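Local coordinates for lipoprotein (Burkholderia cenocepacia, PDB 4QHQ) that binds methionine between two lobes and probably hands it to a membrane ABC transporter for uptake, at residues S81-Y86 against A189-T194; L77-P82 against Y197-A202; S109-A114 against N136-D141; K101-N106 against S164-A169. All blocks are in the same frame, centred on the assembly; numbering follows the deposited sequence.

Overall arrangement
From the N terminus, the chain builds most of the six-stranded sheet of one lobe before reaching residues 77-86, where contacts 2 and 1 both begin, sharing Ser81 and Pro82. It then enters the second lobe. There contact 4 pairs strand 101-105 with the later strand 168-171, and within that loop contact 3 docks helix 108-120 on residues 136-141. On the way back, residues 189-194 close contact 1 and residues 197-202 close contact 2. The loops thus enclose one another in the order 2, 1, 4, 3, and none cross. Contact 2 belongs to the first lobe's sheet, contact 1 pairs the two interlobe passages where they enter the second sheet, and contacts 2 and 3 both reach the methionine.

Contact 1. Residues S81-Y86 against A189-T194; sequences SPIGVY and ALESLT
The two interlobe connections of this periplasmic binding protein fold run antiparallel here, Pro82-Val85 beside Ala189-Glu191, just where they enter the sheet of the second lobe. Val85 N donates to Ala189 O at 3.0 Å, and Glu191 N donates to Ile83 O, also at 3.0 Å. Glu191 answers with its side chain as well. Extended, with CG anti to the backbone N (chi1 -175°), it lies against Ile83, and Ile83 N donates to Glu191 OE1 at 3.1 Å, coming from above the carboxylate plane, 59° out of it. The same OE1 forms a salt bridge with Arg113, so a peptide N-H and a guanidinium hold it together, probably stabilising its charge. Pro82 CB sits 3.2 Å from the carbonyl Glu191 O, and the apolar packing of the ring is on Leu190 CG and on Leu193 CD2, the latter 3.5 Å from Pro82 CG. Leu190 folds its CD1 over the backbone, 3.8 Å from Gly84 CA. Beyond the pair, Ile83 and Val85 rest on Leu117 of helix 108-120, strand 168-171 flanks strand 84-86 in the sheet, and Tyr86 packs against Ala176 of helix 173-178.

Contact 2. Residues L77-P82 against Y197-A202; sequences LTYISP and YANLIA. With MET (methionine), chain B.
Asn199 turns its CG away from its own carbonyl carbon (chi1 -77°), while Tyr79 holds its ring between backbone N and carbonyl carbon (chi1 64°), and these two torsions lay the asparagine amide over one face of the tyrosine ring. The planes are 31° apart, and Asn199 OD1 is 3.7 Å from Tyr79 CZ. The amide then binds the ligand's amino group and one carboxylate oxygen: OD1 accepts from the methionine N at 2.8 Å, and ND2 donates to the methionine O at 2.8 Å. ND2 also makes a weak bond to Tyr197 O, which further fixes the amide's rotation. Tyr79 OH is hydrogen-bonded to Asp11, a partner that holds the far end of the ring.

The backbone below is a beta bulge in strand 72-80 of the first lobe's mixed sheet: Thr78 and Tyr79 together face the single residue Asn199. Asn199 N donates to Tyr79 O at 2.7 Å, and Asn199 O receives Thr78 N at 2.9 Å. These two backbone bonds hold the residue whose amide binds the ligand.

Away from the ligand, Thr78 CG2 meets Ile201 CG1 at 3.6 Å, the side chains crossing at about a right angle. A water joins Thr78 OG1 to Leu200 O. Another accepts from Ser81 N and lies 2.8 Å from both Tyr197 O and the ligand O, beside the passage into the second lobe.

Contact 3. Residues S109-A114 against N136-D141; sequences SNENRA and NATVLD. With MET (methionine), chain B.
Asn112 and Ala137 make the firm, buried part of this contact. Leaving helix 108-120, Asn112 swings CG opposite its backbone N (chi1 -178°), and its OD1 accepts from Ala137 N at 2.9 Å in a nearly straight bond, 171° at the hydrogen. The solvent side begins with Asn136, which is partly exposed: its amide merely packs across the Asn112 side chain at about a right angle, with ND2 3.3 Å from Asn112 CB and the two amide planes turned 67° apart.

Glu111 is buried but loosely held. Its extended chain brings OE2 to Val139 N at 3.4 Å, a weak and bent bond, with Thr138 CA equally near to OE2. Glu153 on strand 150-154 places a second carboxylate close by, which may favour a shared proton or raise the affinity of one group for it. Around Thr138 the loop braces itself: Thr138 OG1 accepts from Leu140 N in an ST turn, and Thr138 N donates to Asp141 OD2 at 2.8 Å.

Asn110 and Arg113 point away from the loop, toward the ligand. Arg113 NH1 donates to the methionine OXT at 2.8 Å, at the edge of the guanidinium, near its plane, and Asn110 ND2 lies 3.5 Å from the ligand SD. One helix thus packs against the loop on one side and on another supplies Asn110 and Arg113 to the methionine pocket, Arg113 as part of its carboxylate site.

Contact 4. Residues K101-N106 against S164-A169; sequences KLAVPN and SDVDAA
Lys101 and Asp167 hold each other through two bonds. Asp167 N donates to Lys101 O at 2.7 Å, and Asp167 OD2 takes Lys101 N at 2.8 Å, on the anti side of the carboxylate. Lys101 O has a second, weak donor in Ala168 N. Further along, the parallel strands pair directly: Ala103 N donates to Ala168 O at 3.1 Å, and Leu102 CA lies 3.2 Å from that same oxygen. Leu102 CD2 meets Ala168 CB at 3.6 Å on one face of the sheet, while Ala103 CB reaches Ala169 CB and Val166 CG1 on the other. At the exposed end, the Lys101 chain bends at chi3 (53°) across Val166 and sets NZ 2.9 Å from Asp165 O, almost head-on.

Outside this shell, strand 150-154 bonds to strand 101-105, Leu118 of helix 108-120 covers Leu102, and Ser87 OG hydrogen-bonds to Asp167 O. The methionine is far away, about 14 Å from the Ala169 side chain. The chemistry is that of sheet building: a carboxylate stands in for a backbone acceptor where the pairing begins, and within this contact the ammonium group bonds to the carbonyl Asp165 O, while the Asp165 carboxylate stays 5.9 Å from Lys101 NZ at OD2.

Contact 1. Residues S81-Y86 against A189-T194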
loop_
_atom_site.group_PDB
_atom_site.type_symbol
_atom_site.label_atom_id
_atom_site.label_comp_id
_atom_site.label_asym_id
_atom_site.label_seq_id
_atom_site.Cartn_x
_atom_site.Cartn_y
_atom_site.Cartn_z
ATOM N N SER A 81 3.176 -2.346 5.890
ATOM C CA SER A 81 2.211 -1.580 6.659
ATOM C C SER A 81 0.872 -2.295 6.645
ATOM O O SER A 81 0.066 -2.077 5.735
ATOM C CB SER A 81 2.072 -0.166 6.097
ATOM O OG SER A 81 1.679 -0.197 4.741
ATOM N N PRO A 82 0.637 -3.144 7.647
ATOM C CA PRO A 82 -0.608 -3.922 7.745
ATOM C C PRO A 82 -1.852 -3.064 7.532
ATOM O O PRO A 82 -2.007 -2.007 8.144
ATOM C CB PRO A 82 -0.556 -4.462 9.173
ATOM C CG PRO A 82 0.910 -4.638 9.423
ATOM C CD PRO A 82 1.533 -3.418 8.781
ATOM N N ILE A 83 -2.718 -3.520 6.642
ATOM C CA ILE A 83 -3.895 -2.751 6.295
ATOM C C ILE A 83 -4.946 -2.902 7.390
ATOM O O ILE A 83 -5.107 -3.975 7.991
ATOM C CB ILE A 83 -4.425 -3.145 4.898
ATOM C CG1 ILE A 83 -5.389 -2.085 4.354
ATOM C CG2 ILE A 83 -5.005 -4.532 4.869
ATOM C CD1 ILE A 83 -5.602 -2.185 2.842
ATOM N N GLY A 84 -5.639 -1.810 7.662
ATOM C CA GLY A 84 -6.629 -1.814 8.722
ATOM C C GLY A 84 -8.047 -1.605 8.251
ATOM O O GLY A 84 -8.294 -1.142 7.116
ATOM N N VAL A 85 -8.974 -1.949 9.139
ATOM C CA VAL A 85 -10.387 -1.648 8.980
ATOM C C VAL A 85 -10.701 -0.505 9.934
ATOM O O VAL A 85 -10.331 -0.554 11.124
ATOM C CB VAL A 85 -11.252 -2.856 9.366
ATOM C CG1 VAL A 85 -12.719 -2.545 9.159
ATOM C CG2 VAL A 85 -10.867 -4.081 8.555
ATOM N N TYR A 86 -11.411 0.501 9.421
ATOM C CA TYR A 86 -11.710 1.718 10.165
ATOM C C TYR A 86 -13.201 1.953 10.178
ATOM O O TYR A 86 -13.911 1.540 9.269
ATOM C CB TYR A 86 -11.006 2.936 9.552
ATOM C CG TYR A 86 -9.519 2.765 9.532
ATOM C CD1 TYR A 86 -8.899 2.113 8.484
ATOM C CD2 TYR A 86 -8.743 3.193 10.601
ATOM C CE1 TYR A 86 -7.529 1.910 8.478
ATOM C CE2 TYR A 86 -7.390 2.996 10.614
ATOM C CZ TYR A 86 -6.783 2.366 9.543
ATOM O OH TYR A 86 -5.425 2.173 9.564
ATOM N N ALA A 189 -9.693 -3.582 13.187
ATOM C CA ALA A 189 -9.072 -4.860 12.852
ATOM C C ALA A 189 -7.843 -4.558 12.028
ATOM O O ALA A 189 -7.778 -3.536 11.335
ATOM C CB ALA A 189 -10.019 -5.740 12.064
ATOM N N LEU A 190 -6.870 -5.454 12.086
ATOM C CA LEU A 190 -5.605 -5.221 11.411
ATOM C C LEU A 190 -5.046 -6.508 10.817
ATOM O O LEU A 190 -5.075 -7.572 11.435
ATOM C CB LEU A 190 -4.588 -4.627 12.392
ATOM C CG LEU A 190 -3.418 -3.815 11.842
ATOM C CD1 LEU A 190 -3.914 -2.502 11.241
ATOM C CD2 LEU A 190 -2.393 -3.557 12.940
ATOM N N GLU A 191 -4.527 -6.379 9.602
ATOM C CA GLU A 191 -3.836 -7.458 8.907
ATOM C C GLU A 191 -2.575 -7.862 9.666
ATOM O O GLU A 191 -1.984 -7.050 10.390
ATOM C CB GLU A 191 -3.451 -6.929 7.537
ATOM C CG GLU A 191 -2.824 -7.875 6.560
ATOM C CD GLU A 191 -2.449 -7.113 5.298
ATOM O OE1 GLU A 191 -1.653 -6.152 5.409
ATOM O OE2 GLU A 191 -2.974 -7.441 4.210
ATOM N N SER A 192 -2.158 -9.109 9.490
ATOM C CA SER A 192 -0.924 -9.594 10.100
ATOM C C SER A 192 0.306 -9.083 9.368
ATOM O O SER A 192 0.268 -8.842 8.166
ATOM C CB SER A 192 -0.887 -11.115 10.078
ATOM O OG SER A 192 0.275 -11.594 10.739
ATOM N N LEU A 193 1.409 -8.965 10.095
ATOM C CA LEU A 193 2.694 -8.626 9.491
ATOM C C LEU A 193 3.242 -9.740 8.601
ATOM O O LEU A 193 4.178 -9.516 7.831
ATOM C CB LEU A 193 3.723 -8.281 10.572
ATOM C CG LEU A 193 3.593 -6.875 11.163
ATOM C CD1 LEU A 193 4.318 -6.795 12.495
ATOM C CD2 LEU A 193 4.121 -5.827 10.185
ATOM N N THR A 194 2.680 -10.940 8.721
ATOM C CA THR A 194 3.103 -12.068 7.894
ATOM C C THR A 194 2.249 -12.113 6.639
ATOM O O THR A 194 1.513 -13.072 6.402
ATOM C CB THR A 194 2.954 -13.402 8.628
ATOM O OG1 THR A 194 1.579 -13.588 8.981
ATOM C CG2 THR A 194 3.809 -13.418 9.883
#

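Contact 2. Residues L77-P82 against Y197-A202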
loop_
_atom_site.group_PDB
_atom_site.type_symbol
_atom_site.label_atom_id
_atom_site.label_comp_id
_atom_site.label_asym_id
_atom_site.label_seq_id
_atom_site.Cartn_x
_atom_site.Cartn_y
_atom_site.Cartn_z
ATOM N N LEU A 77 13.293 -3.894 -0.853
ATOM C CA LEU A 77 12.121 -3.651 -0.029
ATOM C C LEU A 77 12.289 -2.415 0.839
ATOM O O LEU A 77 13.416 -2.018 1.166
ATOM C CB LEU A 77 11.845 -4.870 0.849
ATOM C CG LEU A 77 11.547 -6.175 0.114
ATOM C CD1 LEU A 77 11.193 -7.264 1.122
ATOM C CD2 LEU A 77 10.436 -6.006 -0.928
ATOM N N THR A 78 11.156 -1.822 1.218
ATOM C CA THR A 78 11.174 -0.592 1.996
ATOM C C THR A 78 10.551 -0.794 3.383
ATOM O O THR A 78 11.261 -0.912 4.375
ATOM C CB THR A 78 10.482 0.540 1.220
ATOM O OG1 THR A 78 9.189 0.109 0.784
ATOM C CG2 THR A 78 11.294 0.911 -0.013
ATOM N N TYR A 79 9.220 -0.864 3.442
ATOM C CA TYR A 79 8.523 -1.127 4.697
ATOM C C TYR A 79 7.270 -1.917 4.384
ATOM O O TYR A 79 6.817 -1.945 3.242
ATOM C CB TYR A 79 8.128 0.177 5.400
ATOM C CG TYR A 79 7.148 0.988 4.612
ATOM C CD1 TYR A 79 5.776 0.773 4.720
ATOM C CD2 TYR A 79 7.584 1.977 3.739
ATOM C CE1 TYR A 79 4.879 1.511 3.978
ATOM C CE2 TYR A 79 6.693 2.725 3.001
ATOM C CZ TYR A 79 5.333 2.488 3.128
ATOM O OH TYR A 79 4.436 3.236 2.399
ATOM N N ILE A 80 6.701 -2.524 5.426
ATOM C CA ILE A 80 5.396 -3.163 5.350
ATOM C C ILE A 80 4.441 -2.418 6.284
ATOM O O ILE A 80 4.848 -1.882 7.326
ATOM C CB ILE A 80 5.498 -4.670 5.703
ATOM C CG1 ILE A 80 4.192 -5.409 5.399
ATOM C CG2 ILE A 80 5.931 -4.870 7.157
ATOM C CD1 ILE A 80 4.359 -6.919 5.350
ATOM N N SER A 81 3.176 -2.346 5.890
ATOM C CA SER A 81 2.211 -1.580 6.659
ATOM C C SER A 81 0.872 -2.295 6.645
ATOM O O SER A 81 0.066 -2.077 5.735
ATOM C CB SER A 81 2.072 -0.166 6.097
ATOM O OG SER A 81 1.679 -0.197 4.741
ATOM N N PRO A 82 0.637 -3.144 7.647
ATOM C CA PRO A 82 -0.608 -3.922 7.745
ATOM C C PRO A 82 -1.852 -3.064 7.532
ATOM O O PRO A 82 -2.007 -2.007 8.144
ATOM C CB PRO A 82 -0.556 -4.462 9.173
ATOM C CG PRO A 82 0.910 -4.638 9.423
ATOM C CD PRO A 82 1.533 -3.418 8.781
ATOM N N TYR A 197 2.732 -8.185 1.532
ATOM C CA TYR A 197 2.565 -6.800 1.092
ATOM C C TYR A 197 3.678 -5.807 1.454
ATOM O O TYR A 197 3.440 -4.593 1.529
ATOM C CB TYR A 197 1.181 -6.279 1.528
ATOM C CG TYR A 197 0.084 -7.148 0.979
ATOM C CD1 TYR A 197 -0.231 -7.127 -0.371
ATOM C CD2 TYR A 197 -0.634 -8.014 1.809
ATOM C CE1 TYR A 197 -1.214 -7.951 -0.894
ATOM C CE2 TYR A 197 -1.626 -8.833 1.292
ATOM C CZ TYR A 197 -1.917 -8.795 -0.055
ATOM O OH TYR A 197 -2.894 -9.595 -0.584
ATOM N N ALA A 198 4.903 -6.298 1.630
ATOM C CA ALA A 198 6.021 -5.373 1.804
ATOM C C ALA A 198 6.116 -4.457 0.602
ATOM O O ALA A 198 5.987 -4.895 -0.539
ATOM C CB ALA A 198 7.343 -6.116 1.990
ATOM N N ASN A 199 6.373 -3.191 0.867
ATOM C CA ASN A 199 6.517 -2.227 -0.206
ATOM C C ASN A 199 7.947 -2.277 -0.760
ATOM O O ASN A 199 8.835 -2.883 -0.152
ATOM C CB ASN A 199 6.167 -0.819 0.289
ATOM C CG ASN A 199 4.677 -0.587 0.422
ATOM O OD1 ASN A 199 4.219 0.529 0.230
ATOM N ND2 ASN A 199 3.911 -1.628 0.772
ATOM N N LEU A 200 8.173 -1.628 -1.898
ATOM C CA LEU A 200 9.433 -1.814 -2.603
ATOM C C LEU A 200 9.802 -0.588 -3.435
ATOM O O LEU A 200 8.974 0.272 -3.757
ATOM C CB LEU A 200 9.339 -3.072 -3.481
ATOM C CG LEU A 200 8.226 -3.131 -4.540
ATOM C CD1 LEU A 200 8.605 -2.457 -5.853
ATOM C CD2 LEU A 200 7.789 -4.534 -4.843
ATOM N N ILE A 201 11.078 -0.516 -3.781
ATOM C CA ILE A 201 11.546 0.441 -4.776
ATOM C C ILE A 201 11.582 -0.255 -6.131
ATOM O O ILE A 201 12.154 -1.331 -6.257
ATOM C CB ILE A 201 12.945 0.982 -4.437
ATOM C CG1 ILE A 201 12.881 1.788 -3.137
ATOM C CG2 ILE A 201 13.488 1.847 -5.588
ATOM C CD1 ILE A 201 14.244 2.158 -2.583
ATOM N N ALA A 202 10.940 0.347 -7.131
ATOM C CA ALA A 202 10.896 -0.224 -8.475
ATOM C C ALA A 202 11.737 0.602 -9.433
ATOM O O ALA A 202 11.793 1.832 -9.327
ATOM C CB ALA A 202 9.464 -0.301 -8.986
HETATM N N MET B . 1.710 1.661 0.783
HETATM C CA MET B . 0.575 0.868 0.308
HETATM C C MET B . 0.332 -0.321 1.211
HETATM O O MET B . 1.294 -0.947 1.642
HETATM C CB MET B . 0.841 0.407 -1.129
HETATM C CG MET B . -0.312 -0.402 -1.754
HETATM S SD MET B . 0.078 -0.971 -3.423
HETATM C CE MET B . 0.129 0.578 -4.328
HETATM O OXT MET B . -0.819 -0.655 1.540
HETATM O O HOH W 1 8.353 1.798 -1.387
HETATM O O HOH W 2 1.947 -3.082 3.303
#

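Contact 3. Residues S109-A114 against N136-D141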
loop_
_atom_site.group_PDB
_atom_site.type_symbol
_atom_site.label_atom_id
_atom_site.label_comp_id
_atom_site.label_asym_id
_atom_site.label_seq_id
_atom_site.Cartn_x
_atom_site.Cartn_y
_atom_site.Cartn_z
ATOM N N SER A 109 -5.197 -5.954 -6.706
ATOM C CA SER A 109 -4.446 -6.522 -5.593
ATOM C C SER A 109 -4.893 -6.011 -4.227
ATOM O O SER A 109 -4.953 -6.776 -3.277
ATOM C CB SER A 109 -2.933 -6.332 -5.773
ATOM O OG SER A 109 -2.551 -4.994 -5.588
ATOM N N ASN A 110 -5.178 -4.722 -4.096
ATOM C CA ASN A 110 -5.633 -4.252 -2.791
ATOM C C ASN A 110 -7.088 -4.597 -2.481
ATOM O O ASN A 110 -7.440 -4.758 -1.309
ATOM C CB ASN A 110 -5.351 -2.765 -2.626
ATOM C CG ASN A 110 -3.876 -2.483 -2.501
ATOM O OD1 ASN A 110 -3.240 -2.849 -1.498
ATOM N ND2 ASN A 110 -3.314 -1.863 -3.528
ATOM N N GLU A 111 -7.919 -4.757 -3.505
ATOM C CA GLU A 111 -9.274 -5.233 -3.286
ATOM C C GLU A 111 -9.185 -6.664 -2.760
ATOM O O GLU A 111 -9.824 -7.016 -1.771
ATOM C CB GLU A 111 -10.121 -5.200 -4.562
ATOM C CG GLU A 111 -11.456 -5.879 -4.330
ATOM C CD GLU A 111 -12.562 -5.458 -5.267
ATOM O OE1 GLU A 111 -12.349 -4.684 -6.216
ATOM O OE2 GLU A 111 -13.699 -5.915 -5.031
ATOM N N ASN A 112 -8.378 -7.481 -3.423
ATOM C CA ASN A 112 -8.156 -8.850 -2.993
ATOM C C ASN A 112 -7.659 -8.898 -1.553
ATOM O O ASN A 112 -8.173 -9.660 -0.724
ATOM C CB ASN A 112 -7.168 -9.540 -3.926
ATOM C CG ASN A 112 -6.945 -10.987 -3.561
ATOM O OD1 ASN A 112 -7.851 -11.806 -3.679
ATOM N ND2 ASN A 112 -5.732 -11.311 -3.128
ATOM N N ARG A 113 -6.688 -8.049 -1.258
ATOM C CA ARG A 113 -6.121 -7.942 0.069
ATOM C C ARG A 113 -7.180 -7.607 1.120
ATOM O O ARG A 113 -7.233 -8.220 2.200
ATOM C CB ARG A 113 -5.067 -6.847 0.047
ATOM C CG ARG A 113 -4.395 -6.577 1.377
ATOM C CD ARG A 113 -3.436 -5.427 1.191
ATOM N NE ARG A 113 -2.565 -5.248 2.341
ATOM C CZ ARG A 113 -1.666 -4.280 2.439
ATOM N NH1 ARG A 113 -1.556 -3.387 1.455
ATOM N NH2 ARG A 113 -0.888 -4.197 3.509
ATOM N N ALA A 114 -8.012 -6.617 0.816
ATOM C CA ALA A 114 -9.089 -6.209 1.726
ATOM C C ALA A 114 -10.095 -7.326 1.973
ATOM O O ALA A 114 -10.525 -7.530 3.101
ATOM C CB ALA A 114 -9.798 -4.986 1.176
ATOM N N ASN A 136 -7.121 -12.771 -7.989
ATOM C CA ASN A 136 -7.655 -11.643 -7.236
ATOM C C ASN A 136 -9.179 -11.678 -7.121
ATOM O O ASN A 136 -9.893 -11.712 -8.126
ATOM C CB ASN A 136 -7.185 -10.316 -7.840
ATOM C CG ASN A 136 -5.687 -10.096 -7.676
ATOM O OD1 ASN A 136 -4.968 -9.807 -8.644
ATOM N ND2 ASN A 136 -5.207 -10.233 -6.449
ATOM N N ALA A 137 -9.665 -11.666 -5.884
ATOM C CA ALA A 137 -11.098 -11.721 -5.606
ATOM C C ALA A 137 -11.746 -10.344 -5.717
ATOM O O ALA A 137 -11.120 -9.330 -5.404
ATOM C CB ALA A 137 -11.342 -12.309 -4.218
ATOM N N THR A 138 -13.000 -10.313 -6.170
ATOM C CA THR A 138 -13.819 -9.108 -6.092
ATOM C C THR A 138 -15.060 -9.429 -5.273
ATOM O O THR A 138 -15.218 -10.555 -4.796
ATOM C CB THR A 138 -14.277 -8.599 -7.473
ATOM O OG1 THR A 138 -15.283 -9.474 -8.006
ATOM C CG2 THR A 138 -13.100 -8.501 -8.428
ATOM N N VAL A 139 -15.942 -8.448 -5.113
ATOM C CA VAL A 139 -17.164 -8.685 -4.341
ATOM C C VAL A 139 -18.047 -9.767 -4.970
ATOM O O VAL A 139 -18.846 -10.395 -4.278
ATOM C CB VAL A 139 -17.995 -7.399 -4.125
ATOM C CG1 VAL A 139 -17.204 -6.373 -3.322
ATOM C CG2 VAL A 139 -18.465 -6.825 -5.452
ATOM N N LEU A 140 -17.890 -9.999 -6.274
ATOM C CA LEU A 140 -18.674 -11.022 -6.967
ATOM C C LEU A 140 -18.208 -12.433 -6.622
ATOM O O LEU A 140 -18.857 -13.413 -6.996
ATOM C CB LEU A 140 -18.624 -10.813 -8.486
ATOM C CG LEU A 140 -19.235 -9.505 -8.991
ATOM C CD1 LEU A 140 -19.090 -9.380 -10.507
ATOM C CD2 LEU A 140 -20.694 -9.401 -8.563
ATOM N N ASP A 141 -17.092 -12.534 -5.907
ATOM C CA ASP A 141 -16.530 -13.825 -5.521
ATOM C C ASP A 141 -16.858 -14.213 -4.080
ATOM O O ASP A 141 -16.376 -15.225 -3.574
ATOM C CB ASP A 141 -15.016 -13.824 -5.732
ATOM C CG ASP A 141 -14.637 -13.618 -7.179
ATOM O OD1 ASP A 141 -15.167 -14.357 -8.037
ATOM O OD2 ASP A 141 -13.816 -12.710 -7.462
HETATM N N MET B . 1.710 1.661 0.783
HETATM C CA MET B . 0.575 0.868 0.308
HETATM C C MET B . 0.332 -0.321 1.211
HETATM O O MET B . 1.294 -0.947 1.642
HETATM C CB MET B . 0.841 0.407 -1.129
HETATM C CG MET B . -0.312 -0.402 -1.754
HETATM S SD MET B . 0.078 -0.971 -3.423
HETATM C CE MET B . 0.129 0.578 -4.328
HETATM O OXT MET B . -0.819 -0.655 1.540
#

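Contact 4. Residues K101-N106 against S164-A169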
loop_
_atom_site.group_PDB
_atom_site.type_symbol
_atom_site.label_atom_id
_atom_site.label_comp_id
_atom_site.label_asym_id
_atom_site.label_seq_id
_atom_site.Cartn_x
_atom_site.Cartn_y
_atom_site.Cartn_z
ATOM N N LYS A 101 -22.969 -1.262 5.443
ATOM C CA LYS A 101 -22.227 -0.808 4.273
ATOM C C LYS A 101 -20.738 -0.817 4.573
ATOM O O LYS A 101 -20.303 -0.207 5.549
ATOM C CB LYS A 101 -22.629 0.623 3.925
ATOM C CG LYS A 101 -23.966 0.769 3.220
ATOM C CD LYS A 101 -24.199 2.223 2.803
ATOM C CE LYS A 101 -23.029 2.770 1.983
ATOM N NZ LYS A 101 -23.226 4.206 1.604
ATOM N N LEU A 102 -19.963 -1.508 3.744
ATOM C CA LEU A 102 -18.508 -1.468 3.840
ATOM C C LEU A 102 -17.940 -0.901 2.552
ATOM O O LEU A 102 -18.601 -0.903 1.512
ATOM C CB LEU A 102 -17.925 -2.864 4.061
ATOM C CG LEU A 102 -18.388 -3.666 5.273
ATOM C CD1 LEU A 102 -17.479 -4.865 5.508
ATOM C CD2 LEU A 102 -18.437 -2.783 6.497
ATOM N N ALA A 103 -16.719 -0.402 2.626
ATOM C CA ALA A 103 -16.019 0.050 1.440
ATOM C C ALA A 103 -14.620 -0.552 1.434
ATOM O O ALA A 103 -13.975 -0.651 2.484
ATOM C CB ALA A 103 -15.964 1.567 1.404
ATOM N N VAL A 104 -14.192 -0.995 0.254
ATOM C CA VAL A 104 -12.846 -1.535 0.058
ATOM C C VAL A 104 -12.215 -0.916 -1.198
ATOM O O VAL A 104 -12.933 -0.373 -2.047
ATOM C CB VAL A 104 -12.861 -3.085 -0.079
ATOM C CG1 VAL A 104 -13.417 -3.738 1.185
ATOM C CG2 VAL A 104 -13.635 -3.521 -1.311
ATOM N N PRO A 105 -10.871 -0.990 -1.322
ATOM C CA PRO A 105 -10.236 -0.526 -2.558
ATOM C C PRO A 105 -10.727 -1.279 -3.795
ATOM O O PRO A 105 -11.227 -2.400 -3.688
ATOM C CB PRO A 105 -8.754 -0.836 -2.322
ATOM C CG PRO A 105 -8.587 -0.843 -0.823
ATOM C CD PRO A 105 -9.874 -1.479 -0.351
ATOM N N ASN A 106 -10.586 -0.656 -4.963
ATOM C CA ASN A 106 -11.096 -1.239 -6.204
ATOM C C ASN A 106 -10.042 -1.666 -7.228
ATOM O O ASN A 106 -10.390 -2.037 -8.350
ATOM C CB ASN A 106 -12.103 -0.296 -6.886
ATOM C CG ASN A 106 -11.475 0.989 -7.380
ATOM O OD1 ASN A 106 -10.265 1.187 -7.287
ATOM N ND2 ASN A 106 -12.300 1.859 -7.964
ATOM N N SER A 164 -17.708 8.768 6.769
ATOM C CA SER A 164 -18.945 9.265 7.380
ATOM C C SER A 164 -20.191 8.565 6.836
ATOM O O SER A 164 -21.254 8.599 7.460
ATOM C CB SER A 164 -19.083 10.781 7.207
ATOM O OG SER A 164 -19.179 11.142 5.836
ATOM N N ASP A 165 -20.045 7.911 5.686
ATOM C CA ASP A 165 -21.190 7.368 4.961
ATOM C C ASP A 165 -21.150 5.847 4.787
ATOM O O ASP A 165 -21.920 5.291 3.996
ATOM C CB ASP A 165 -21.304 8.030 3.579
ATOM C CG ASP A 165 -21.813 9.459 3.648
ATOM O OD1 ASP A 165 -21.599 10.127 4.682
ATOM O OD2 ASP A 165 -22.442 9.920 2.667
ATOM N N VAL A 166 -20.262 5.175 5.514
ATOM C CA VAL A 166 -20.228 3.714 5.519
ATOM C C VAL A 166 -20.077 3.230 6.949
ATOM O O VAL A 166 -19.753 4.005 7.851
ATOM C CB VAL A 166 -19.063 3.133 4.674
ATOM C CG1 VAL A 166 -19.194 3.536 3.210
ATOM C CG2 VAL A 166 -17.725 3.576 5.232
ATOM N N ASP A 167 -20.315 1.944 7.160
ATOM C CA ASP A 167 -20.179 1.397 8.504
ATOM C C ASP A 167 -18.751 0.977 8.841
ATOM O O ASP A 167 -18.360 0.990 10.008
ATOM C CB ASP A 167 -21.190 0.278 8.714
ATOM C CG ASP A 167 -22.599 0.777 8.555
ATOM O OD1 ASP A 167 -22.910 1.804 9.191
ATOM O OD2 ASP A 167 -23.368 0.188 7.768
ATOM N N ALA A 168 -17.968 0.638 7.819
ATOM C CA ALA A 168 -16.547 0.394 7.989
ATOM C C ALA A 168 -15.880 0.453 6.623
ATOM O O ALA A 168 -16.531 0.287 5.596
ATOM C CB ALA A 168 -16.290 -0.956 8.656
ATOM N N ALA A 169 -14.575 0.689 6.617
ATOM C CA ALA A 169 -13.814 0.675 5.374
ATOM C C ALA A 169 -12.449 0.068 5.612
ATOM O O ALA A 169 -11.860 0.261 6.669
ATOM C CB ALA A 169 -13.656 2.080 4.817
#